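Local coordinates for fucolectin-related protein (Streptococcus pneumoniae, PDB 2WMF), which probably hydrolyses glycosidic bonds in host blood-group carbohydrate antigens, as a family 98 glycoside hydrolase of a fucose-utilising bacterium, at residues N34-Y45 / T288-F299; I119-T127 / I154-S163. All coordinates share one frame; numbering follows the deposited sequence.

In the fold
Both contacts belong to one eight-stranded parallel barrel, in which the strands follow each other around the sheet in the order of the sequence. Interaction 1 pairs the first strand, 39-45, with the last, 289-293, and so closes the barrel. Interaction 2 falls within the 242 residues between the two segments of interaction 1: it sets the loop after the third strand, 115-121, against the lead-in and first turn of helix 159-172, which follows the fourth strand. The two centres lie about 23 Å apart and the nearest atoms about 8 Å, without touching. Interaction 1 therefore seals the sheet of the catalytic module, whereas interaction 2 joins a strand-end loop to the outer helical layer.

Interaction 1. Residues N34-Y45 / T288-F299; sequences NNESPLLLSPLY and TVYNFECAAYTF
Leu39 N reaches Thr288 O at 2.9 Å, the first rung of a parallel ladder between strands 39-45 and 289-293. Tyr290 N returns the bond to Leu39 O at 3.0 Å, and Leu41 N gives an almost straight bond to Tyr290 O. The strand axes are only 18° from parallel.

Leu41 can be followed outward. Its CB sits 3.8 Å from Asn291 CG, and CG stands anti to the carbonyl carbon (chi1 -68°), which carries CD1 to 3.7 Å from Asn291 ND2; CD1 also lies within van der Waals range of Val289 CG1. The amide is fixed at both ends, ND2 bonding to Glu77 and OD1 accepting from Phe292 N. Leu40, on the other face of the sheet, crosses Phe292 at about a right angle and places CD1 3.6 Å from CE2 at the ring edge, and also packs against helix 307-322.

Past the ladder, Ser42 CB lies over the centre of the Phe299 ring in a CH-pi contact, 3.6 Å from the centroid and 13° off the normal. A water 2.7 Å from Tyr45 OH accepts from Ala295 N. Pairing of first and last parallel strands is the closure of a (beta/alpha)8, or TIM, barrel.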
# COMPACT_ATOMS: atom_id res chain seq x y z
N ASN A 34 2.59 4.59 -14.22
CA ASN A 34 4.03 4.54 -14.09
C ASN A 34 4.39 5.41 -12.88
O ASN A 34 3.51 5.97 -12.22
CB ASN A 34 4.76 5.03 -15.35
CG ASN A 34 4.36 6.44 -15.76
OD1 ASN A 34 4.50 7.36 -14.97
ND2 ASN A 34 3.91 6.61 -17.03
N ASN A 35 5.68 5.50 -12.56
CA ASN A 35 6.11 6.29 -11.41
C ASN A 35 5.66 7.75 -11.44
O ASN A 35 5.41 8.34 -10.38
CB ASN A 35 7.60 6.17 -11.12
CG ASN A 35 8.47 6.79 -12.22
OD1 ASN A 35 8.11 6.76 -13.40
ND2 ASN A 35 9.63 7.25 -11.84
N GLU A 36 5.58 8.35 -12.64
CA GLU A 36 5.10 9.72 -12.80
C GLU A 36 3.58 9.86 -12.86
O GLU A 36 3.05 10.96 -12.84
CB GLU A 36 5.74 10.36 -14.04
CG GLU A 36 7.27 10.36 -13.89
CD GLU A 36 8.05 10.90 -15.09
OE1 GLU A 36 7.44 11.61 -15.89
OE2 GLU A 36 9.30 10.60 -15.19
N SER A 37 2.87 8.72 -12.88
CA SER A 37 1.42 8.67 -13.02
C SER A 37 0.88 7.43 -12.28
O SER A 37 0.49 6.44 -12.89
CB SER A 37 1.07 8.57 -14.50
OG SER A 37 -0.31 8.60 -14.75
N PRO A 38 0.93 7.47 -10.94
CA PRO A 38 0.44 6.34 -10.15
C PRO A 38 -1.08 6.24 -10.20
O PRO A 38 -1.77 7.13 -10.76
CB PRO A 38 0.93 6.68 -8.75
CG PRO A 38 0.94 8.19 -8.71
CD PRO A 38 1.41 8.57 -10.10
N LEU A 39 -1.61 5.14 -9.66
CA LEU A 39 -3.04 4.87 -9.70
C LEU A 39 -3.60 4.56 -8.30
O LEU A 39 -3.05 3.73 -7.56
CB LEU A 39 -3.36 3.68 -10.66
CG LEU A 39 -4.84 3.29 -10.76
CD1 LEU A 39 -5.61 4.45 -11.42
CD2 LEU A 39 -5.07 1.98 -11.55
N LEU A 40 -4.64 5.32 -7.94
CA LEU A 40 -5.37 5.09 -6.68
C LEU A 40 -6.72 4.47 -7.01
O LEU A 40 -7.52 5.07 -7.72
CB LEU A 40 -5.54 6.42 -5.93
CG LEU A 40 -6.42 6.39 -4.65
CD1 LEU A 40 -5.64 5.64 -3.55
CD2 LEU A 40 -6.83 7.80 -4.15
N LEU A 41 -6.97 3.27 -6.46
CA LEU A 41 -8.23 2.60 -6.57
C LEU A 41 -9.05 2.76 -5.27
O LEU A 41 -8.54 2.58 -4.17
CB LEU A 41 -8.05 1.11 -6.86
CG LEU A 41 -7.47 0.76 -8.24
CD1 LEU A 41 -6.96 -0.70 -8.29
CD2 LEU A 41 -8.52 1.00 -9.32
N SER A 42 -10.31 3.14 -5.44
CA SER A 42 -11.29 3.25 -4.37
C SER A 42 -12.48 2.36 -4.69
O SER A 42 -13.06 2.48 -5.77
CB SER A 42 -11.72 4.69 -4.15
OG SER A 42 -10.61 5.56 -4.01
N PRO A 43 -12.84 1.43 -3.78
CA PRO A 43 -13.83 0.42 -4.10
C PRO A 43 -15.28 0.66 -3.66
O PRO A 43 -15.53 1.23 -2.57
CB PRO A 43 -13.30 -0.81 -3.36
CG PRO A 43 -12.68 -0.23 -2.14
CD PRO A 43 -12.20 1.15 -2.47
N LEU A 44 -16.19 0.23 -4.52
CA LEU A 44 -17.63 0.08 -4.22
C LEU A 44 -18.03 -1.42 -4.33
O LEU A 44 -17.45 -2.21 -5.08
CB LEU A 44 -18.45 0.90 -5.24
CG LEU A 44 -18.31 2.44 -5.14
CD1 LEU A 44 -18.96 3.12 -6.40
CD2 LEU A 44 -18.82 3.08 -3.78
N TYR A 45 -19.09 -1.78 -3.61
CA TYR A 45 -19.49 -3.18 -3.41
C TYR A 45 -20.98 -3.36 -3.70
O TYR A 45 -21.82 -2.57 -3.24
CB TYR A 45 -19.17 -3.63 -1.97
CG TYR A 45 -17.70 -3.58 -1.73
CD1 TYR A 45 -16.89 -4.67 -1.93
CD2 TYR A 45 -17.10 -2.39 -1.33
CE1 TYR A 45 -15.51 -4.59 -1.73
CE2 TYR A 45 -15.72 -2.30 -1.14
CZ TYR A 45 -14.93 -3.41 -1.36
OH TYR A 45 -13.56 -3.34 -1.16
N THR A 288 3.39 1.47 -7.78
CA THR A 288 2.63 2.54 -8.41
C THR A 288 1.12 2.40 -8.39
O THR A 288 0.41 3.25 -8.92
CB THR A 288 3.07 2.70 -9.89
OG1 THR A 288 3.01 1.42 -10.53
CG2 THR A 288 4.49 3.28 -10.00
N VAL A 289 0.61 1.32 -7.77
CA VAL A 289 -0.82 1.07 -7.72
C VAL A 289 -1.22 0.78 -6.26
O VAL A 289 -0.64 -0.06 -5.64
CB VAL A 289 -1.22 -0.13 -8.65
CG1 VAL A 289 -2.71 -0.47 -8.43
CG2 VAL A 289 -0.90 0.21 -10.11
N TYR A 290 -2.22 1.50 -5.78
CA TYR A 290 -2.66 1.47 -4.37
C TYR A 290 -4.16 1.21 -4.28
O TYR A 290 -4.96 1.95 -4.89
CB TYR A 290 -2.32 2.80 -3.69
CG TYR A 290 -0.88 3.25 -3.82
CD1 TYR A 290 0.05 2.98 -2.82
CD2 TYR A 290 -0.46 3.99 -4.92
CE1 TYR A 290 1.36 3.41 -2.93
CE2 TYR A 290 0.86 4.41 -5.06
CZ TYR A 290 1.77 4.12 -4.05
OH TYR A 290 3.08 4.55 -4.15
N ASN A 291 -4.52 0.18 -3.53
CA ASN A 291 -5.88 -0.22 -3.28
C ASN A 291 -6.03 -0.50 -1.78
O ASN A 291 -5.02 -0.64 -1.11
CB ASN A 291 -6.21 -1.49 -4.12
CG ASN A 291 -7.69 -1.71 -4.38
OD1 ASN A 291 -8.59 -1.07 -3.80
ND2 ASN A 291 -7.96 -2.66 -5.31
N PHE A 292 -7.26 -0.56 -1.28
CA PHE A 292 -7.53 -0.57 0.16
C PHE A 292 -8.78 -1.34 0.53
O PHE A 292 -9.78 -1.32 -0.21
CB PHE A 292 -7.68 0.86 0.70
CG PHE A 292 -6.48 1.69 0.43
CD1 PHE A 292 -5.42 1.72 1.33
CD2 PHE A 292 -6.35 2.35 -0.78
CE1 PHE A 292 -4.26 2.43 1.06
CE2 PHE A 292 -5.18 3.07 -1.09
CZ PHE A 292 -4.12 3.08 -0.17
N GLU A 293 -8.72 -1.97 1.70
CA GLU A 293 -9.89 -2.43 2.44
C GLU A 293 -9.60 -2.15 3.91
O GLU A 293 -8.47 -1.88 4.26
CB GLU A 293 -10.07 -3.95 2.26
CG GLU A 293 -10.31 -4.43 0.87
CD GLU A 293 -10.66 -5.94 0.77
OE1 GLU A 293 -11.38 -6.46 1.67
OE2 GLU A 293 -10.22 -6.59 -0.21
N CYS A 294 -10.59 -2.22 4.80
CA CYS A 294 -12.05 -2.27 4.52
C CYS A 294 -12.61 -0.86 4.31
O CYS A 294 -12.44 0.03 5.16
CB CYS A 294 -12.75 -2.88 5.72
SG CYS A 294 -14.58 -2.89 5.59
N ALA A 295 -13.30 -0.68 3.17
CA ALA A 295 -13.75 0.62 2.65
C ALA A 295 -14.67 1.38 3.56
O ALA A 295 -14.74 2.60 3.48
CB ALA A 295 -14.44 0.41 1.27
N ALA A 296 -15.34 0.68 4.49
CA ALA A 296 -16.12 1.38 5.49
C ALA A 296 -15.26 2.29 6.35
O ALA A 296 -15.76 3.32 6.86
CB ALA A 296 -16.97 0.42 6.39
N TYR A 297 -14.02 1.87 6.57
CA TYR A 297 -13.03 2.68 7.25
C TYR A 297 -12.13 3.47 6.30
O TYR A 297 -11.89 4.64 6.52
CB TYR A 297 -12.13 1.78 8.09
CG TYR A 297 -11.05 2.50 8.88
CD1 TYR A 297 -11.34 3.56 9.71
CD2 TYR A 297 -9.71 2.05 8.84
CE1 TYR A 297 -10.38 4.15 10.48
CE2 TYR A 297 -8.75 2.65 9.60
CZ TYR A 297 -9.05 3.70 10.42
OH TYR A 297 -8.08 4.32 11.21
N THR A 298 -11.67 2.80 5.27
CA THR A 298 -10.60 3.35 4.40
C THR A 298 -11.13 4.26 3.27
O THR A 298 -10.31 4.89 2.59
CB THR A 298 -9.71 2.23 3.79
OG1 THR A 298 -10.50 1.27 3.08
CG2 THR A 298 -8.93 1.47 4.87
N PHE A 299 -12.43 4.31 3.03
CA PHE A 299 -12.96 5.12 1.93
C PHE A 299 -14.14 5.99 2.30
O PHE A 299 -13.99 7.19 2.46
CB PHE A 299 -13.26 4.23 0.70
CG PHE A 299 -13.73 4.99 -0.52
CD1 PHE A 299 -13.21 6.26 -0.86
CD2 PHE A 299 -14.69 4.42 -1.36
CE1 PHE A 299 -13.65 6.94 -1.99
CE2 PHE A 299 -15.14 5.08 -2.48
CZ PHE A 299 -14.61 6.35 -2.80
O HOH W 1 -13.46 -3.02 1.54

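Interaction 2. Residues I119-T127 / I154-S163; sequences IMSAGERNT and IYNNQLAPHS
The torsions of Arg125 and Asn156 stack their flat ends: Arg125 runs extended from CG to NE, while Asn156 holds CG between its backbone N and carbonyl carbon (chi1 69°), turning its amide onto the guanidinium. This lies in the (beta/alpha)8 barrel, where the loop after strand 115-121 packs on the entry to helix 159-172. The planes are 23° apart and stacked, with Asn156 ND2 3.3 Å from Arg125 CZ over the centre of one face. Gln158 approaches differently: its amide stands almost perpendicular to the guanidinium, and OE1 comes 3.5 Å from Arg125 CB.

Asn156 has two further roles. ND2 gives a weak bond to Gly123 O (2.9 Å, angle at the hydrogen 129°), and OD1 accepts from Gln158 N in the carbonyl plane, a capping bond at the turn into the helix. Gly123, in a type I' turn from Ser121 to Glu124, packs its CA near Ile154 O. Ile154 CG2 comes up against Ala122 C.

Deeper in, Met120 bends at chi3 and brings CE to 3.6 Å from Leu159 O, close to Ser163 OG as well. That carbonyl accepts Ser163 N and Ser163 OG from opposite faces of its plane. Arg125 O lies at the edge of the His162 ring, 3.1 Å from CE1. One water ties loop to helix, receiving or giving a bond at His162 ND1 (2.7 Å) in the ring plane, bonding Thr127 OG1, which also pairs with Tyr166, and donating to Glu124 O at 2.9 Å.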
# COMPACT_ATOMS: atom_id res chain seq x y z
N ILE A 119 -13.65 -9.44 -11.38
CA ILE A 119 -14.24 -10.60 -12.08
C ILE A 119 -13.74 -11.96 -11.62
O ILE A 119 -14.27 -12.98 -12.05
CB ILE A 119 -14.14 -10.49 -13.62
CG1 ILE A 119 -12.69 -10.67 -14.11
CG2 ILE A 119 -14.75 -9.10 -14.10
CD1 ILE A 119 -12.59 -10.80 -15.61
N MET A 120 -12.71 -11.97 -10.76
CA MET A 120 -12.18 -13.19 -10.20
C MET A 120 -11.89 -13.01 -8.70
O MET A 120 -11.39 -11.96 -8.31
CB MET A 120 -10.85 -13.60 -10.88
CG MET A 120 -10.94 -14.13 -12.32
SD MET A 120 -9.34 -14.55 -12.99
CE MET A 120 -9.04 -16.15 -12.23
N SER A 121 -12.28 -14.01 -7.89
CA SER A 121 -11.96 -14.01 -6.48
C SER A 121 -12.23 -15.38 -5.84
O SER A 121 -13.07 -16.14 -6.31
CB SER A 121 -12.78 -12.96 -5.74
OG SER A 121 -12.30 -12.78 -4.41
N ALA A 122 -11.45 -15.66 -4.80
CA ALA A 122 -11.68 -16.77 -3.88
C ALA A 122 -11.91 -18.11 -4.62
O ALA A 122 -12.84 -18.86 -4.30
CB ALA A 122 -12.83 -16.43 -2.92
N GLY A 123 -11.04 -18.42 -5.59
CA GLY A 123 -11.02 -19.71 -6.23
C GLY A 123 -12.06 -19.98 -7.29
O GLY A 123 -12.08 -21.09 -7.87
N GLU A 124 -12.90 -19.00 -7.61
CA GLU A 124 -13.99 -19.28 -8.54
C GLU A 124 -13.47 -19.67 -9.93
O GLU A 124 -12.72 -18.93 -10.54
CB GLU A 124 -14.96 -18.12 -8.62
CG GLU A 124 -16.15 -18.37 -9.55
CD GLU A 124 -16.98 -19.57 -9.11
OE1 GLU A 124 -17.36 -19.64 -7.91
OE2 GLU A 124 -17.23 -20.43 -9.97
N ARG A 125 -13.93 -20.82 -10.43
CA ARG A 125 -13.50 -21.36 -11.72
C ARG A 125 -14.47 -20.92 -12.84
O ARG A 125 -14.05 -20.84 -14.00
CB ARG A 125 -13.50 -22.89 -11.65
CG ARG A 125 -12.47 -23.48 -10.67
CD ARG A 125 -12.78 -24.93 -10.37
NE ARG A 125 -11.92 -25.54 -9.36
CZ ARG A 125 -12.04 -25.32 -8.05
NH1 ARG A 125 -12.98 -24.51 -7.58
NH2 ARG A 125 -11.22 -25.93 -7.19
N ASN A 126 -15.72 -20.66 -12.50
CA ASN A 126 -16.75 -20.37 -13.53
C ASN A 126 -17.11 -18.89 -13.52
O ASN A 126 -18.22 -18.47 -13.14
CB ASN A 126 -17.98 -21.28 -13.32
CG ASN A 126 -17.64 -22.75 -13.53
OD1 ASN A 126 -17.92 -23.59 -12.68
ND2 ASN A 126 -16.99 -23.06 -14.65
N THR A 127 -16.12 -18.09 -13.95
CA THR A 127 -16.21 -16.63 -14.00
C THR A 127 -16.68 -16.22 -15.39
O THR A 127 -16.79 -17.08 -16.28
CB THR A 127 -14.86 -16.01 -13.64
OG1 THR A 127 -13.80 -16.66 -14.39
CG2 THR A 127 -14.62 -16.17 -12.11
N ILE A 154 -7.44 -20.76 -1.00
CA ILE A 154 -8.38 -21.54 -1.83
C ILE A 154 -7.84 -21.70 -3.26
O ILE A 154 -8.54 -21.49 -4.26
CB ILE A 154 -9.81 -20.93 -1.72
CG1 ILE A 154 -10.88 -21.79 -2.37
CG2 ILE A 154 -9.87 -19.48 -2.25
CD1 ILE A 154 -12.25 -21.62 -1.69
N TYR A 155 -6.56 -22.03 -3.34
CA TYR A 155 -5.87 -22.11 -4.63
C TYR A 155 -6.40 -23.30 -5.45
O TYR A 155 -6.69 -24.39 -4.91
CB TYR A 155 -4.38 -22.26 -4.42
CG TYR A 155 -3.62 -22.40 -5.72
CD1 TYR A 155 -3.47 -21.29 -6.55
CD2 TYR A 155 -3.10 -23.63 -6.16
CE1 TYR A 155 -2.82 -21.40 -7.78
CE2 TYR A 155 -2.41 -23.73 -7.40
CZ TYR A 155 -2.28 -22.58 -8.19
OH TYR A 155 -1.65 -22.57 -9.46
N ASN A 156 -6.46 -23.12 -6.76
CA ASN A 156 -6.62 -24.25 -7.70
C ASN A 156 -5.90 -23.93 -9.01
O ASN A 156 -5.51 -22.78 -9.26
CB ASN A 156 -8.10 -24.60 -7.92
CG ASN A 156 -8.84 -23.52 -8.69
OD1 ASN A 156 -8.53 -23.27 -9.86
ND2 ASN A 156 -9.80 -22.87 -8.04
N ASN A 157 -5.71 -24.95 -9.82
CA ASN A 157 -4.85 -24.84 -11.01
C ASN A 157 -5.49 -24.11 -12.21
O ASN A 157 -4.83 -23.96 -13.24
CB ASN A 157 -4.34 -26.21 -11.45
CG ASN A 157 -5.44 -27.14 -11.95
OD1 ASN A 157 -6.53 -26.72 -12.39
ND2 ASN A 157 -5.15 -28.45 -11.89
N GLN A 158 -6.74 -23.69 -12.09
CA GLN A 158 -7.39 -22.90 -13.16
C GLN A 158 -7.16 -21.37 -13.05
O GLN A 158 -7.40 -20.62 -14.00
CB GLN A 158 -8.88 -23.17 -13.22
CG GLN A 158 -9.24 -24.63 -13.47
CD GLN A 158 -10.72 -24.88 -13.73
OE1 GLN A 158 -11.45 -24.03 -14.25
NE2 GLN A 158 -11.17 -26.09 -13.39
N LEU A 159 -6.74 -20.89 -11.88
CA LEU A 159 -6.67 -19.46 -11.63
C LEU A 159 -5.63 -18.77 -12.48
O LEU A 159 -5.90 -17.71 -13.05
CB LEU A 159 -6.39 -19.22 -10.14
CG LEU A 159 -7.45 -19.79 -9.18
CD1 LEU A 159 -7.02 -19.50 -7.74
CD2 LEU A 159 -8.88 -19.30 -9.50
N ALA A 160 -4.47 -19.39 -12.60
CA ALA A 160 -3.39 -18.78 -13.40
C ALA A 160 -3.75 -18.79 -14.91
O ALA A 160 -3.65 -17.75 -15.58
CB ALA A 160 -2.06 -19.45 -13.15
N PRO A 161 -4.15 -19.96 -15.46
CA PRO A 161 -4.56 -19.94 -16.89
C PRO A 161 -5.75 -19.02 -17.21
O PRO A 161 -5.77 -18.31 -18.27
CB PRO A 161 -4.87 -21.42 -17.19
CG PRO A 161 -4.32 -22.16 -16.11
CD PRO A 161 -4.19 -21.32 -14.91
N HIS A 162 -6.72 -18.95 -16.32
CA HIS A 162 -7.87 -18.09 -16.57
C HIS A 162 -7.40 -16.63 -16.54
O HIS A 162 -7.88 -15.81 -17.31
CB HIS A 162 -9.00 -18.30 -15.58
CG HIS A 162 -9.74 -19.59 -15.77
ND1 HIS A 162 -10.82 -19.95 -14.99
CD2 HIS A 162 -9.54 -20.59 -16.65
CE1 HIS A 162 -11.25 -21.15 -15.38
NE2 HIS A 162 -10.50 -21.55 -16.40
N SER A 163 -6.53 -16.30 -15.60
CA SER A 163 -5.98 -14.95 -15.49
C SER A 163 -5.22 -14.57 -16.77
O SER A 163 -5.36 -13.44 -17.29
CB SER A 163 -5.09 -14.82 -14.22
OG SER A 163 -5.85 -14.93 -13.02
O HOH W 2 -11.80 -18.24 -13.17